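Local coordinates for (S)-ureidoglycine aminohydrolase (Escherichia coli, PDB 1RC6), which catalyses the manganese-dependent hydrolysis of (S)-ureidoglycine to (S)-ureidoglycolate and ammonia, a stereospecific step in the use of allantoin as a nitrogen source, at residues A[24-29]-A[213-218]; A[35-40]-A[46-51]; A[53-58]-A[227-232]; A[80-85]-A[177-182]; A[130-135]-A[250-255]. All coordinates share one frame; numbering follows the deposited sequence.

Interaction 1. Residues A[24-29]-A[213-218]; sequences GNFALL and YNLDNN
F26 lays one face of its ring over the side chain of L215, at a place where the two sheets of the C-terminal cupin barrel come together. Strand 26-29, although it comes from the start of the chain, belongs to the seven-stranded sheet of that barrel. L215 and D216 lie in the turn that follows strand 210-214 of the four-stranded sheet. The overlap is a CH-pi contact: L215 CB stands 3.5 Å from the ring centroid, only 7° off the ring normal. L215 CG follows, 3.4 Å from F26 CD1. L215 has its CG beside the backbone N (chi1 -60°), which runs the branch across the phenyl at about a right angle. Beyond the ring, L215 touches Q236, a residue that probably binds manganese and substrate, as inferred by similarity, so the pair lies next to the likely metal and substrate site. An alanine in place of F26 is likely to leave L215 without the face it packs on and to open a gap between the two sheets. D216, the centre of an inverse gamma turn, approaches the ring differently: its carboxylate plane is 82° from the ring plane, and OD1 lies near the plane of the ring, at its edge, 3.1 Å from F26 CD2.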
# COMPACT_ATOMS: atom_id res chain seq x y z
N GLY A 24 13.89 5.77 -9.75
CA GLY A 24 13.13 6.82 -10.41
C GLY A 24 12.19 6.28 -11.47
O GLY A 24 11.24 6.96 -11.87
N ASN A 25 12.46 5.07 -11.95
CA ASN A 25 11.61 4.47 -12.95
C ASN A 25 10.74 3.41 -12.34
O ASN A 25 9.51 3.52 -12.37
CB ASN A 25 12.45 3.86 -14.07
CG ASN A 25 12.64 4.83 -15.22
OD1 ASN A 25 13.33 4.53 -16.19
ND2 ASN A 25 12.00 6.00 -15.11
N PHE A 26 11.35 2.37 -11.80
CA PHE A 26 10.57 1.33 -11.17
C PHE A 26 11.46 0.41 -10.37
O PHE A 26 12.69 0.46 -10.48
CB PHE A 26 9.78 0.54 -12.23
CG PHE A 26 10.49 -0.67 -12.75
CD1 PHE A 26 10.30 -1.91 -12.15
CD2 PHE A 26 11.36 -0.58 -13.84
CE1 PHE A 26 10.97 -3.05 -12.62
CE2 PHE A 26 12.03 -1.71 -14.33
CZ PHE A 26 11.84 -2.94 -13.71
N ALA A 27 10.85 -0.42 -9.53
CA ALA A 27 11.57 -1.36 -8.70
C ALA A 27 10.64 -2.48 -8.30
O ALA A 27 9.50 -2.23 -7.93
CB ALA A 27 12.08 -0.66 -7.45
N LEU A 28 11.12 -3.71 -8.39
CA LEU A 28 10.33 -4.86 -7.99
C LEU A 28 11.01 -5.34 -6.73
O LEU A 28 12.19 -5.66 -6.74
CB LEU A 28 10.36 -5.94 -9.07
CG LEU A 28 9.65 -7.28 -8.84
CD1 LEU A 28 10.39 -8.07 -7.79
CD2 LEU A 28 8.22 -7.07 -8.43
N LEU A 29 10.28 -5.35 -5.64
CA LEU A 29 10.82 -5.78 -4.36
C LEU A 29 10.05 -6.97 -3.85
O LEU A 29 8.84 -7.07 -4.06
CB LEU A 29 10.70 -4.64 -3.34
CG LEU A 29 11.84 -3.63 -3.19
CD1 LEU A 29 12.56 -3.39 -4.50
CD2 LEU A 29 11.24 -2.35 -2.66
N TYR A 213 3.61 -8.67 -15.08
CA TYR A 213 3.68 -7.23 -15.26
C TYR A 213 4.68 -6.89 -16.34
O TYR A 213 5.57 -7.67 -16.64
CB TYR A 213 4.12 -6.56 -13.96
CG TYR A 213 3.08 -5.65 -13.34
CD1 TYR A 213 1.85 -6.15 -12.92
CD2 TYR A 213 3.34 -4.29 -13.17
CE1 TYR A 213 0.90 -5.32 -12.34
CE2 TYR A 213 2.39 -3.45 -12.60
CZ TYR A 213 1.18 -3.97 -12.18
OH TYR A 213 0.24 -3.13 -11.62
N ASN A 214 4.51 -5.71 -16.93
CA ASN A 214 5.40 -5.24 -17.96
C ASN A 214 5.85 -3.85 -17.56
O ASN A 214 5.21 -2.86 -17.92
CB ASN A 214 4.69 -5.17 -19.31
CG ASN A 214 5.57 -4.62 -20.41
OD1 ASN A 214 6.53 -5.26 -20.84
ND2 ASN A 214 5.27 -3.40 -20.86
N LEU A 215 6.93 -3.79 -16.80
CA LEU A 215 7.46 -2.52 -16.32
C LEU A 215 8.23 -1.78 -17.42
O LEU A 215 7.63 -1.12 -18.27
CB LEU A 215 8.36 -2.75 -15.10
CG LEU A 215 7.72 -3.41 -13.87
CD1 LEU A 215 6.48 -2.62 -13.45
CD2 LEU A 215 7.34 -4.85 -14.18
N ASP A 216 9.56 -1.88 -17.39
CA ASP A 216 10.37 -1.22 -18.40
C ASP A 216 10.53 -2.12 -19.62
O ASP A 216 11.63 -2.57 -19.94
CB ASP A 216 11.73 -0.83 -17.82
CG ASP A 216 11.66 0.43 -16.96
OD1 ASP A 216 12.67 0.77 -16.31
OD2 ASP A 216 10.59 1.07 -16.94
N ASN A 217 9.40 -2.37 -20.28
CA ASN A 217 9.34 -3.20 -21.47
C ASN A 217 9.72 -4.64 -21.25
O ASN A 217 9.86 -5.39 -22.21
CB ASN A 217 10.23 -2.61 -22.56
CG ASN A 217 9.72 -1.29 -23.06
OD1 ASN A 217 10.28 -0.70 -23.98
ND2 ASN A 217 8.64 -0.81 -22.45
N ASN A 218 9.89 -5.04 -20.00
CA ASN A 218 10.25 -6.43 -19.72
C ASN A 218 9.21 -7.10 -18.86
O ASN A 218 8.74 -6.54 -17.88
CB ASN A 218 11.63 -6.50 -19.05
CG ASN A 218 12.76 -6.18 -20.02
OD1 ASN A 218 13.03 -6.94 -20.95
ND2 ASN A 218 13.43 -5.05 -19.80

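Interaction 2. Residues A[35-40]-A[46-51]; sequences VKNIIP and DATILS
N37 N gives a hydrogen bond to A47 O, 2.6 Å long, with an N-H...O angle of 163°, and this is the polar backbone element of the contact. It stays an isolated bond; 35-40 has no regular structure, and its touching part runs 82° from the direction of strand 46-49. Apolar contacts make up a second group. I39 ends in CD1, which comes within 4.0 Å of A47 CB and 3.9 Å of I49 CG1, bridging two alternate residues of the strand. Its chi2 of 174° extends the chain far enough to do so. Apart from this group, the side chain of N37 packs across that of I49. A further, looser element is electrostatic: K36 NZ and D46 OD2 are 4.1 Å apart, opposite charges beyond salt-bridge range, and the lysine is poorly ordered. In the fold, 46-49 is an outermost strand of the six-stranded N-terminal cupin sheet, bonded through the backbones of D46 and T48 to T65 and L63 of strand 60-67. The loop 35-40, after strand 26-29 and before strand 42-43, crosses beside this strand, and I39 also touches Y62 of strand 60-67.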
# COMPACT_ATOMS: atom_id res chain seq x y z
N VAL A 35 15.81 -7.74 4.59
CA VAL A 35 16.17 -7.68 5.99
C VAL A 35 15.11 -6.82 6.66
O VAL A 35 14.62 -5.86 6.07
CB VAL A 35 17.56 -7.02 6.18
CG1 VAL A 35 18.11 -7.38 7.57
CG2 VAL A 35 18.50 -7.46 5.06
N LYS A 36 14.74 -7.18 7.89
CA LYS A 36 13.74 -6.42 8.60
C LYS A 36 14.29 -5.08 9.11
O LYS A 36 15.50 -4.93 9.32
CB LYS A 36 13.19 -7.27 9.75
CG LYS A 36 12.78 -8.68 9.31
CD LYS A 36 11.94 -8.63 8.01
CE LYS A 36 11.78 -10.00 7.35
NZ LYS A 36 10.99 -10.97 8.16
N ASN A 37 13.40 -4.11 9.28
CA ASN A 37 13.78 -2.80 9.76
C ASN A 37 13.36 -2.61 11.21
O ASN A 37 12.21 -2.88 11.57
CB ASN A 37 13.11 -1.73 8.91
CG ASN A 37 13.65 -1.66 7.52
OD1 ASN A 37 14.76 -1.21 7.30
ND2 ASN A 37 12.86 -2.12 6.55
N ILE A 38 14.29 -2.15 12.04
CA ILE A 38 13.99 -1.91 13.44
C ILE A 38 13.53 -0.47 13.51
O ILE A 38 14.35 0.43 13.42
CB ILE A 38 15.23 -2.04 14.33
CG1 ILE A 38 15.67 -3.50 14.39
CG2 ILE A 38 14.95 -1.47 15.70
CD1 ILE A 38 14.63 -4.42 14.96
N ILE A 39 12.23 -0.25 13.65
CA ILE A 39 11.71 1.10 13.71
C ILE A 39 11.18 1.43 15.10
O ILE A 39 10.28 0.75 15.60
CB ILE A 39 10.56 1.30 12.70
CG1 ILE A 39 11.03 0.94 11.29
CG2 ILE A 39 10.08 2.75 12.73
CD1 ILE A 39 9.93 0.97 10.25
N PRO A 40 11.73 2.46 15.74
CA PRO A 40 11.24 2.81 17.08
C PRO A 40 9.71 2.97 17.12
O PRO A 40 9.10 3.56 16.22
CB PRO A 40 11.99 4.11 17.40
CG PRO A 40 12.31 4.68 16.04
CD PRO A 40 12.69 3.46 15.25
N ASP A 46 7.53 -7.65 12.71
CA ASP A 46 8.59 -7.46 11.73
C ASP A 46 8.19 -6.36 10.77
O ASP A 46 7.20 -6.49 10.04
CB ASP A 46 8.84 -8.75 10.94
CG ASP A 46 9.24 -9.91 11.83
OD1 ASP A 46 10.01 -9.66 12.78
OD2 ASP A 46 8.78 -11.05 11.57
N ALA A 47 8.92 -5.25 10.77
CA ALA A 47 8.59 -4.16 9.86
C ALA A 47 9.61 -4.09 8.74
O ALA A 47 10.82 -4.18 8.95
CB ALA A 47 8.55 -2.82 10.60
N THR A 48 9.11 -3.96 7.53
CA THR A 48 9.99 -3.87 6.40
C THR A 48 9.60 -2.70 5.52
O THR A 48 8.54 -2.68 4.89
CB THR A 48 9.99 -5.21 5.62
OG1 THR A 48 10.35 -4.96 4.26
CG2 THR A 48 8.64 -5.88 5.70
N ILE A 49 10.45 -1.68 5.53
CA ILE A 49 10.26 -0.48 4.73
C ILE A 49 10.36 -0.79 3.23
O ILE A 49 11.23 -1.57 2.81
CB ILE A 49 11.33 0.55 5.10
CG1 ILE A 49 11.18 0.94 6.56
CG2 ILE A 49 11.22 1.75 4.21
CD1 ILE A 49 12.37 1.68 7.12
N LEU A 50 9.47 -0.20 2.43
CA LEU A 50 9.45 -0.42 0.99
C LEU A 50 9.88 0.82 0.22
O LEU A 50 11.05 1.12 0.15
CB LEU A 50 8.05 -0.86 0.57
CG LEU A 50 7.61 -2.11 1.36
CD1 LEU A 50 6.20 -2.52 0.98
CD2 LEU A 50 8.57 -3.24 1.10
N SER A 51 8.94 1.56 -0.34
CA SER A 51 9.33 2.77 -1.06
C SER A 51 9.77 3.87 -0.09
O SER A 51 9.28 3.97 1.04
CB SER A 51 8.15 3.26 -1.90
OG SER A 51 7.79 2.30 -2.89

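Interaction 3. Residues A[53-58]-A[227-232]; sequences PKLGAS and YIFMGA
A chi1 of 171° sets CG of F229 opposite its backbone N and sends the ring from strand 227-230 toward the loop 53-58, while L55, with chi1 -150°, turns its branched end back to meet it. The leucine and phenylalanine side chains run antiparallel alongside each other. L55 CD1 reaches F229 CD1 at 3.6 Å, and the second methyl, CD2, stays beside the same ring carbon. Further round the ring, A57 CB approaches F229 CE2 at 3.6 Å: the leucine meets the CD1 side of the phenyl and the alanine the CE2 side. Between these two, the backbone follows the ring, with L55 O 3.4 Å from F229 CE1. The loop holds this course through a short 3-10 segment, 53-55, closed by a hydrogen bond from G56 N to P53 O, and G56 itself has a phi of 110°, conformationally easy for glycine. S51 and A27 also touch F229, whose side chain lies about 6 Å from that of H202, a probable manganese ligand. Replacing F229 with an alanine would probably strip L55 and A57 of their shared partner and leave a gap between the loop and the C-terminal cupin sheet. The packing of L55 and A57 on F229 is apolar, resting on shape and hydrophobic burial, with a polar link beside it in the hydrogen bond between S51 OG and Y227 OH.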
# COMPACT_ATOMS: atom_id res chain seq x y z
N PRO A 53 11.93 8.09 -0.30
CA PRO A 53 12.41 9.13 -1.22
C PRO A 53 13.71 8.72 -1.89
O PRO A 53 13.96 9.06 -3.05
CB PRO A 53 12.59 10.33 -0.31
CG PRO A 53 11.45 10.17 0.63
CD PRO A 53 11.54 8.69 0.99
N LYS A 54 14.54 7.98 -1.16
CA LYS A 54 15.82 7.54 -1.69
C LYS A 54 15.60 6.64 -2.89
O LYS A 54 16.53 6.36 -3.64
CB LYS A 54 16.61 6.81 -0.60
CG LYS A 54 18.10 6.84 -0.86
CD LYS A 54 18.91 6.62 0.40
CE LYS A 54 20.39 6.94 0.18
NZ LYS A 54 21.02 6.11 -0.89
N LEU A 55 14.37 6.19 -3.08
CA LEU A 55 14.06 5.34 -4.20
C LEU A 55 13.38 6.22 -5.24
O LEU A 55 13.12 5.79 -6.36
CB LEU A 55 13.09 4.23 -3.77
CG LEU A 55 13.16 2.90 -4.51
CD1 LEU A 55 11.81 2.20 -4.48
CD2 LEU A 55 13.57 3.14 -5.94
N GLY A 56 13.09 7.46 -4.85
CA GLY A 56 12.44 8.38 -5.76
C GLY A 56 11.01 8.71 -5.38
O GLY A 56 10.44 9.69 -5.86
N ALA A 57 10.43 7.90 -4.51
CA ALA A 57 9.05 8.10 -4.08
C ALA A 57 8.90 9.34 -3.22
O ALA A 57 9.85 9.79 -2.58
CB ALA A 57 8.56 6.89 -3.32
N SER A 58 7.69 9.90 -3.23
CA SER A 58 7.39 11.08 -2.44
C SER A 58 6.54 10.62 -1.27
O SER A 58 5.66 11.35 -0.80
CB SER A 58 6.64 12.11 -3.28
OG SER A 58 5.40 11.59 -3.73
N TYR A 227 6.10 -6.47 -4.18
CA TYR A 227 5.84 -5.05 -4.09
C TYR A 227 6.45 -4.39 -5.29
O TYR A 227 7.54 -4.75 -5.70
CB TYR A 227 6.46 -4.44 -2.83
CG TYR A 227 6.25 -2.95 -2.77
CD1 TYR A 227 5.02 -2.42 -2.38
CD2 TYR A 227 7.25 -2.06 -3.15
CE1 TYR A 227 4.80 -1.03 -2.38
CE2 TYR A 227 7.05 -0.69 -3.15
CZ TYR A 227 5.83 -0.18 -2.77
OH TYR A 227 5.64 1.18 -2.77
N ILE A 228 5.77 -3.40 -5.86
CA ILE A 228 6.30 -2.75 -7.03
C ILE A 228 6.24 -1.24 -6.95
O ILE A 228 5.19 -0.67 -6.66
CB ILE A 228 5.51 -3.17 -8.27
CG1 ILE A 228 5.36 -4.68 -8.31
CG2 ILE A 228 6.20 -2.66 -9.52
CD1 ILE A 228 4.43 -5.15 -9.39
N PHE A 229 7.37 -0.60 -7.21
CA PHE A 229 7.42 0.86 -7.22
C PHE A 229 7.47 1.36 -8.66
O PHE A 229 8.47 1.18 -9.35
CB PHE A 229 8.65 1.39 -6.49
CG PHE A 229 8.84 2.86 -6.68
CD1 PHE A 229 9.96 3.35 -7.35
CD2 PHE A 229 7.89 3.77 -6.20
CE1 PHE A 229 10.12 4.73 -7.55
CE2 PHE A 229 8.04 5.14 -6.39
CZ PHE A 229 9.16 5.62 -7.06
N MET A 230 6.40 2.00 -9.09
CA MET A 230 6.30 2.55 -10.44
C MET A 230 6.58 4.04 -10.33
O MET A 230 5.74 4.81 -9.85
CB MET A 230 4.89 2.31 -10.98
CG MET A 230 4.42 0.85 -10.95
SD MET A 230 2.61 0.71 -11.19
CE MET A 230 2.26 -0.89 -10.47
N GLY A 231 7.76 4.46 -10.77
CA GLY A 231 8.13 5.86 -10.69
C GLY A 231 7.37 6.83 -11.59
O GLY A 231 6.56 6.43 -12.42
N ALA A 232 7.66 8.11 -11.42
CA ALA A 232 7.02 9.15 -12.22
C ALA A 232 7.50 9.08 -13.68
O ALA A 232 8.71 9.02 -13.96
CB ALA A 232 7.32 10.52 -11.63

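Interaction 4. Residues A[80-85]-A[177-182]; sequences GIETFL and FDMNMH
E82 OE1 is hydrogen-bonded to Y110 OH while the same carboxylate meets that of D178, whose OD2 is in turn hydrogen-bonded to V137 N. These bonds would limit rotation of both buried acids. The two groups come from opposite directions with their planes 42° apart. In the model E82 OE2 lies 2.4 Å from D178 OD1, a doubtful spacing at this resolution; a proton shared between the acids is a possibility. Beside them on the second strand, M179 touches Y132 and R134. At the F84 end the contact is apolar. M181 runs over the face of the F84 ring, its CG 3.3 Å from the ring centroid and 2° off the normal, a CH-pi contact. Its sulfur follows, with SD 4.2 Å from that centroid, making a Met-aromatic contact over the same face. The methionine sets CG beside its backbone N (chi1 -66°) and bends again at the next torsion, which keeps the sulfur above the ring. The strands run in almost the same direction, yet F84 CA and M181 CA are 8.5 Å apart, so side chains rather than backbone bonds join them. Strand 81-89 belongs to the N-terminal cupin sheet and strand 179-186 to the C-terminal one; this sheet-on-sheet packing is the interface between the two barrels of a bicupin.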
# COMPACT_ATOMS: atom_id res chain seq x y z
N GLY A 80 1.75 17.37 9.89
CA GLY A 80 1.72 17.57 8.45
C GLY A 80 1.86 16.27 7.67
O GLY A 80 2.07 16.28 6.46
N ILE A 81 1.73 15.15 8.37
CA ILE A 81 1.87 13.84 7.75
C ILE A 81 0.56 13.07 7.77
O ILE A 81 -0.04 12.92 8.83
CB ILE A 81 2.94 13.03 8.50
CG1 ILE A 81 4.31 13.64 8.21
CG2 ILE A 81 2.87 11.56 8.12
CD1 ILE A 81 5.43 13.00 8.97
N GLU A 82 0.11 12.61 6.60
CA GLU A 82 -1.12 11.82 6.53
C GLU A 82 -0.72 10.34 6.41
O GLU A 82 0.33 10.02 5.85
CB GLU A 82 -1.98 12.25 5.32
CG GLU A 82 -1.31 12.10 3.97
CD GLU A 82 -2.13 12.73 2.84
OE1 GLU A 82 -3.38 12.68 2.87
OE2 GLU A 82 -1.51 13.27 1.89
N THR A 83 -1.55 9.44 6.95
CA THR A 83 -1.22 8.02 6.91
C THR A 83 -2.37 7.16 6.47
O THR A 83 -3.51 7.60 6.46
CB THR A 83 -0.77 7.51 8.28
OG1 THR A 83 -1.85 7.63 9.21
CG2 THR A 83 0.42 8.31 8.78
N PHE A 84 -2.06 5.92 6.11
CA PHE A 84 -3.07 4.98 5.66
C PHE A 84 -2.66 3.56 6.02
O PHE A 84 -1.52 3.16 5.79
CB PHE A 84 -3.25 5.10 4.14
CG PHE A 84 -4.13 4.05 3.54
CD1 PHE A 84 -3.62 2.81 3.19
CD2 PHE A 84 -5.49 4.29 3.33
CE1 PHE A 84 -4.44 1.82 2.66
CE2 PHE A 84 -6.33 3.31 2.80
CZ PHE A 84 -5.80 2.07 2.46
N LEU A 85 -3.58 2.80 6.59
CA LEU A 85 -3.30 1.44 6.98
C LEU A 85 -4.29 0.48 6.33
O LEU A 85 -5.46 0.79 6.20
CB LEU A 85 -3.38 1.30 8.51
CG LEU A 85 -3.19 -0.08 9.16
CD1 LEU A 85 -2.95 0.07 10.65
CD2 LEU A 85 -4.39 -0.95 8.89
N PHE A 177 -8.66 15.84 -0.21
CA PHE A 177 -7.70 14.76 -0.29
C PHE A 177 -6.70 14.99 -1.41
O PHE A 177 -7.06 15.41 -2.51
CB PHE A 177 -8.42 13.43 -0.48
CG PHE A 177 -9.16 12.96 0.74
CD1 PHE A 177 -8.62 11.98 1.56
CD2 PHE A 177 -10.38 13.52 1.09
CE1 PHE A 177 -9.28 11.57 2.72
CE2 PHE A 177 -11.04 13.13 2.23
CZ PHE A 177 -10.50 12.16 3.05
N ASP A 178 -5.43 14.71 -1.12
CA ASP A 178 -4.37 14.88 -2.09
C ASP A 178 -3.79 13.51 -2.48
O ASP A 178 -2.68 13.43 -3.01
CB ASP A 178 -3.28 15.77 -1.49
CG ASP A 178 -2.54 15.10 -0.35
OD1 ASP A 178 -2.95 14.00 0.08
OD2 ASP A 178 -1.54 15.69 0.13
N MET A 179 -4.53 12.45 -2.22
CA MET A 179 -4.07 11.11 -2.56
C MET A 179 -5.24 10.15 -2.54
O MET A 179 -6.36 10.54 -2.22
CB MET A 179 -3.03 10.61 -1.56
CG MET A 179 -3.57 10.58 -0.15
SD MET A 179 -2.92 9.24 0.85
CE MET A 179 -1.73 10.04 1.66
N ASN A 180 -4.97 8.90 -2.89
CA ASN A 180 -6.00 7.88 -2.86
C ASN A 180 -5.34 6.51 -2.94
O ASN A 180 -4.23 6.39 -3.44
CB ASN A 180 -6.97 8.07 -4.02
CG ASN A 180 -8.37 7.55 -3.70
OD1 ASN A 180 -9.36 7.97 -4.30
ND2 ASN A 180 -8.45 6.62 -2.76
N MET A 181 -6.02 5.50 -2.41
CA MET A 181 -5.51 4.13 -2.43
C MET A 181 -6.51 3.34 -3.27
O MET A 181 -7.72 3.56 -3.18
CB MET A 181 -5.44 3.54 -1.01
CG MET A 181 -4.43 4.18 -0.06
SD MET A 181 -2.67 3.88 -0.44
CE MET A 181 -2.76 2.26 -1.15
N HIS A 182 -6.02 2.43 -4.09
CA HIS A 182 -6.92 1.63 -4.92
C HIS A 182 -6.54 0.16 -4.87
O HIS A 182 -5.40 -0.19 -4.56
CB HIS A 182 -6.87 2.08 -6.39
CG HIS A 182 -7.20 3.52 -6.60
ND1 HIS A 182 -6.25 4.52 -6.48
CD2 HIS A 182 -8.36 4.14 -6.92
CE1 HIS A 182 -6.82 5.69 -6.73
NE2 HIS A 182 -8.10 5.48 -6.99

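Interaction 5. Residues A[130-135]-A[250-255]; sequences FLYKRR and IYSKDC
Y132 and S252 meet obliquely, the serine coming at one side of the tyrosine ring, with S252 OG 3.3 Å from Y132 CE2 and S252 CB 3.4 Å from the same carbon. Y132 points its ring into the space between the strands because CG lies opposite the backbone N (chi1 176°), and F59 stacks on that ring. Two residues further along each strand the arrangement is flatter. The side chains of R134 and D254 cross at about a right angle, but the guanidinium and carboxylate planes are only 17° apart. D254 CB sits over one face of the guanidinium, offset toward its rim, 3.8 Å from R134 NH2. The charges themselves do not meet, since R134 NH2 and D254 OD2 are 5.0 Å apart, though their opposite signs would still favour the arrangement. Bonds at its edge help to hold the arginine. R134 NH1 donates to Y132 OH over 2.8 Å, with the hydroxyl only 4° out of the guanidinium plane, and R134 NH2 is hydrogen-bonded to S58 OG. Thus tyrosine and arginine of one strand brace each other before meeting the opposing strand. S252 O is hydrogen-bonded to H202 ND1, and neighbouring K253 probably binds substrate, by similarity. The packing of strand 127-135 against strand 247-254 is that of a bicupin, two beta sheets packed through side chains, here beside the C-terminal barrel's probable manganese site.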
# COMPACT_ATOMS: atom_id res chain seq x y z
N PHE A 130 -0.35 -3.29 5.93
CA PHE A 130 0.31 -2.50 4.89
C PHE A 130 0.21 -1.06 5.35
O PHE A 130 -0.89 -0.56 5.57
CB PHE A 130 -0.39 -2.63 3.55
CG PHE A 130 0.15 -1.70 2.50
CD1 PHE A 130 1.43 -1.86 2.00
CD2 PHE A 130 -0.60 -0.62 2.06
CE1 PHE A 130 1.96 -0.96 1.08
CE2 PHE A 130 -0.09 0.29 1.14
CZ PHE A 130 1.19 0.12 0.65
N LEU A 131 1.35 -0.38 5.49
CA LEU A 131 1.37 1.01 5.95
C LEU A 131 1.86 1.97 4.91
O LEU A 131 2.69 1.62 4.08
CB LEU A 131 2.24 1.14 7.19
CG LEU A 131 1.53 0.94 8.52
CD1 LEU A 131 2.55 1.11 9.62
CD2 LEU A 131 0.37 1.94 8.67
N TYR A 132 1.38 3.21 5.01
CA TYR A 132 1.74 4.24 4.06
C TYR A 132 1.66 5.61 4.68
O TYR A 132 0.76 5.89 5.48
CB TYR A 132 0.79 4.16 2.86
CG TYR A 132 0.98 5.24 1.82
CD1 TYR A 132 0.47 6.51 2.01
CD2 TYR A 132 1.62 4.96 0.61
CE1 TYR A 132 0.59 7.49 1.01
CE2 TYR A 132 1.75 5.93 -0.38
CZ TYR A 132 1.23 7.19 -0.18
OH TYR A 132 1.29 8.12 -1.19
N LYS A 133 2.59 6.48 4.32
CA LYS A 133 2.58 7.84 4.84
C LYS A 133 3.21 8.77 3.83
O LYS A 133 4.07 8.37 3.06
CB LYS A 133 3.35 7.93 6.16
CG LYS A 133 4.87 7.78 6.00
CD LYS A 133 5.61 8.13 7.29
CE LYS A 133 7.10 7.94 7.12
NZ LYS A 133 7.87 8.34 8.33
N ARG A 134 2.77 10.02 3.82
CA ARG A 134 3.31 11.04 2.92
C ARG A 134 3.07 12.40 3.56
O ARG A 134 2.29 12.52 4.51
CB ARG A 134 2.64 11.01 1.54
CG ARG A 134 1.23 11.53 1.52
CD ARG A 134 0.63 11.51 0.12
NE ARG A 134 1.34 12.37 -0.82
CZ ARG A 134 2.08 11.92 -1.82
NH1 ARG A 134 2.22 10.61 -2.02
NH2 ARG A 134 2.71 12.77 -2.62
N ARG A 135 3.74 13.43 3.05
CA ARG A 135 3.56 14.76 3.58
C ARG A 135 2.38 15.40 2.86
O ARG A 135 2.41 15.64 1.65
CB ARG A 135 4.85 15.57 3.39
CG ARG A 135 4.81 16.96 4.01
CD ARG A 135 6.17 17.32 4.61
NE ARG A 135 7.26 17.22 3.64
CZ ARG A 135 8.55 17.39 3.94
NH1 ARG A 135 8.92 17.66 5.18
NH2 ARG A 135 9.48 17.28 2.99
N ILE A 250 -3.09 -3.79 -4.19
CA ILE A 250 -3.45 -2.49 -3.67
C ILE A 250 -2.36 -1.52 -4.06
O ILE A 250 -1.20 -1.90 -4.12
CB ILE A 250 -3.59 -2.55 -2.14
CG1 ILE A 250 -4.06 -1.19 -1.60
CG2 ILE A 250 -2.26 -2.99 -1.51
CD1 ILE A 250 -4.49 -1.25 -0.16
N TYR A 251 -2.72 -0.27 -4.32
CA TYR A 251 -1.72 0.70 -4.71
C TYR A 251 -2.10 2.14 -4.46
O TYR A 251 -3.27 2.53 -4.58
CB TYR A 251 -1.36 0.53 -6.19
CG TYR A 251 -2.41 1.05 -7.16
CD1 TYR A 251 -3.48 0.23 -7.57
CD2 TYR A 251 -2.33 2.34 -7.67
CE1 TYR A 251 -4.44 0.70 -8.48
CE2 TYR A 251 -3.29 2.82 -8.58
CZ TYR A 251 -4.33 2.00 -8.97
OH TYR A 251 -5.27 2.48 -9.85
N SER A 252 -1.10 2.94 -4.13
CA SER A 252 -1.27 4.35 -3.85
C SER A 252 -1.20 5.20 -5.11
O SER A 252 -0.82 4.73 -6.16
CB SER A 252 -0.22 4.81 -2.85
OG SER A 252 1.08 4.43 -3.28
N LYS A 253 -1.58 6.47 -4.97
CA LYS A 253 -1.61 7.40 -6.08
C LYS A 253 -1.88 8.79 -5.53
O LYS A 253 -2.88 9.00 -4.87
CB LYS A 253 -2.73 6.99 -7.03
CG LYS A 253 -3.32 8.10 -7.87
CD LYS A 253 -4.72 7.73 -8.39
CE LYS A 253 -5.26 8.76 -9.39
NZ LYS A 253 -4.49 8.80 -10.68
N ASP A 254 -0.99 9.74 -5.78
CA ASP A 254 -1.19 11.11 -5.33
C ASP A 254 -2.11 11.76 -6.37
O ASP A 254 -2.11 11.38 -7.55
CB ASP A 254 0.13 11.88 -5.27
CG ASP A 254 0.82 11.95 -6.62
OD1 ASP A 254 1.34 10.92 -7.09
OD2 ASP A 254 0.83 13.04 -7.22
N CYS A 255 -2.90 12.75 -5.96
CA CYS A 255 -3.82 13.40 -6.88
C CYS A 255 -4.37 14.72 -6.39
O CYS A 255 -4.06 15.18 -5.29
CB CYS A 255 -5.00 12.47 -7.15
SG CYS A 255 -5.86 12.01 -5.62

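From the N terminus, strand 26-29 opens interaction 1, which closes only at 213-218 in the C-terminal cupin, so a segment from the start of the chain joins the last barrel. Interaction 2 closes a short loop inside it, at the edge of the N-terminal sheet. Interaction 3, opening at 53-58 and ending at 227-232, crosses interaction 1; strands 26-29 and 227-230 are neighbours in one sheet. Interaction 4 (80-85 with 177-182) nests within both. Interaction 5 (130-135 with 250-255) crosses interactions 1, 3 and 4. Its centre lies about 5 Å from that of interaction 4, and together they join the six-stranded N-terminal sheet to the seven-stranded C-terminal sheet.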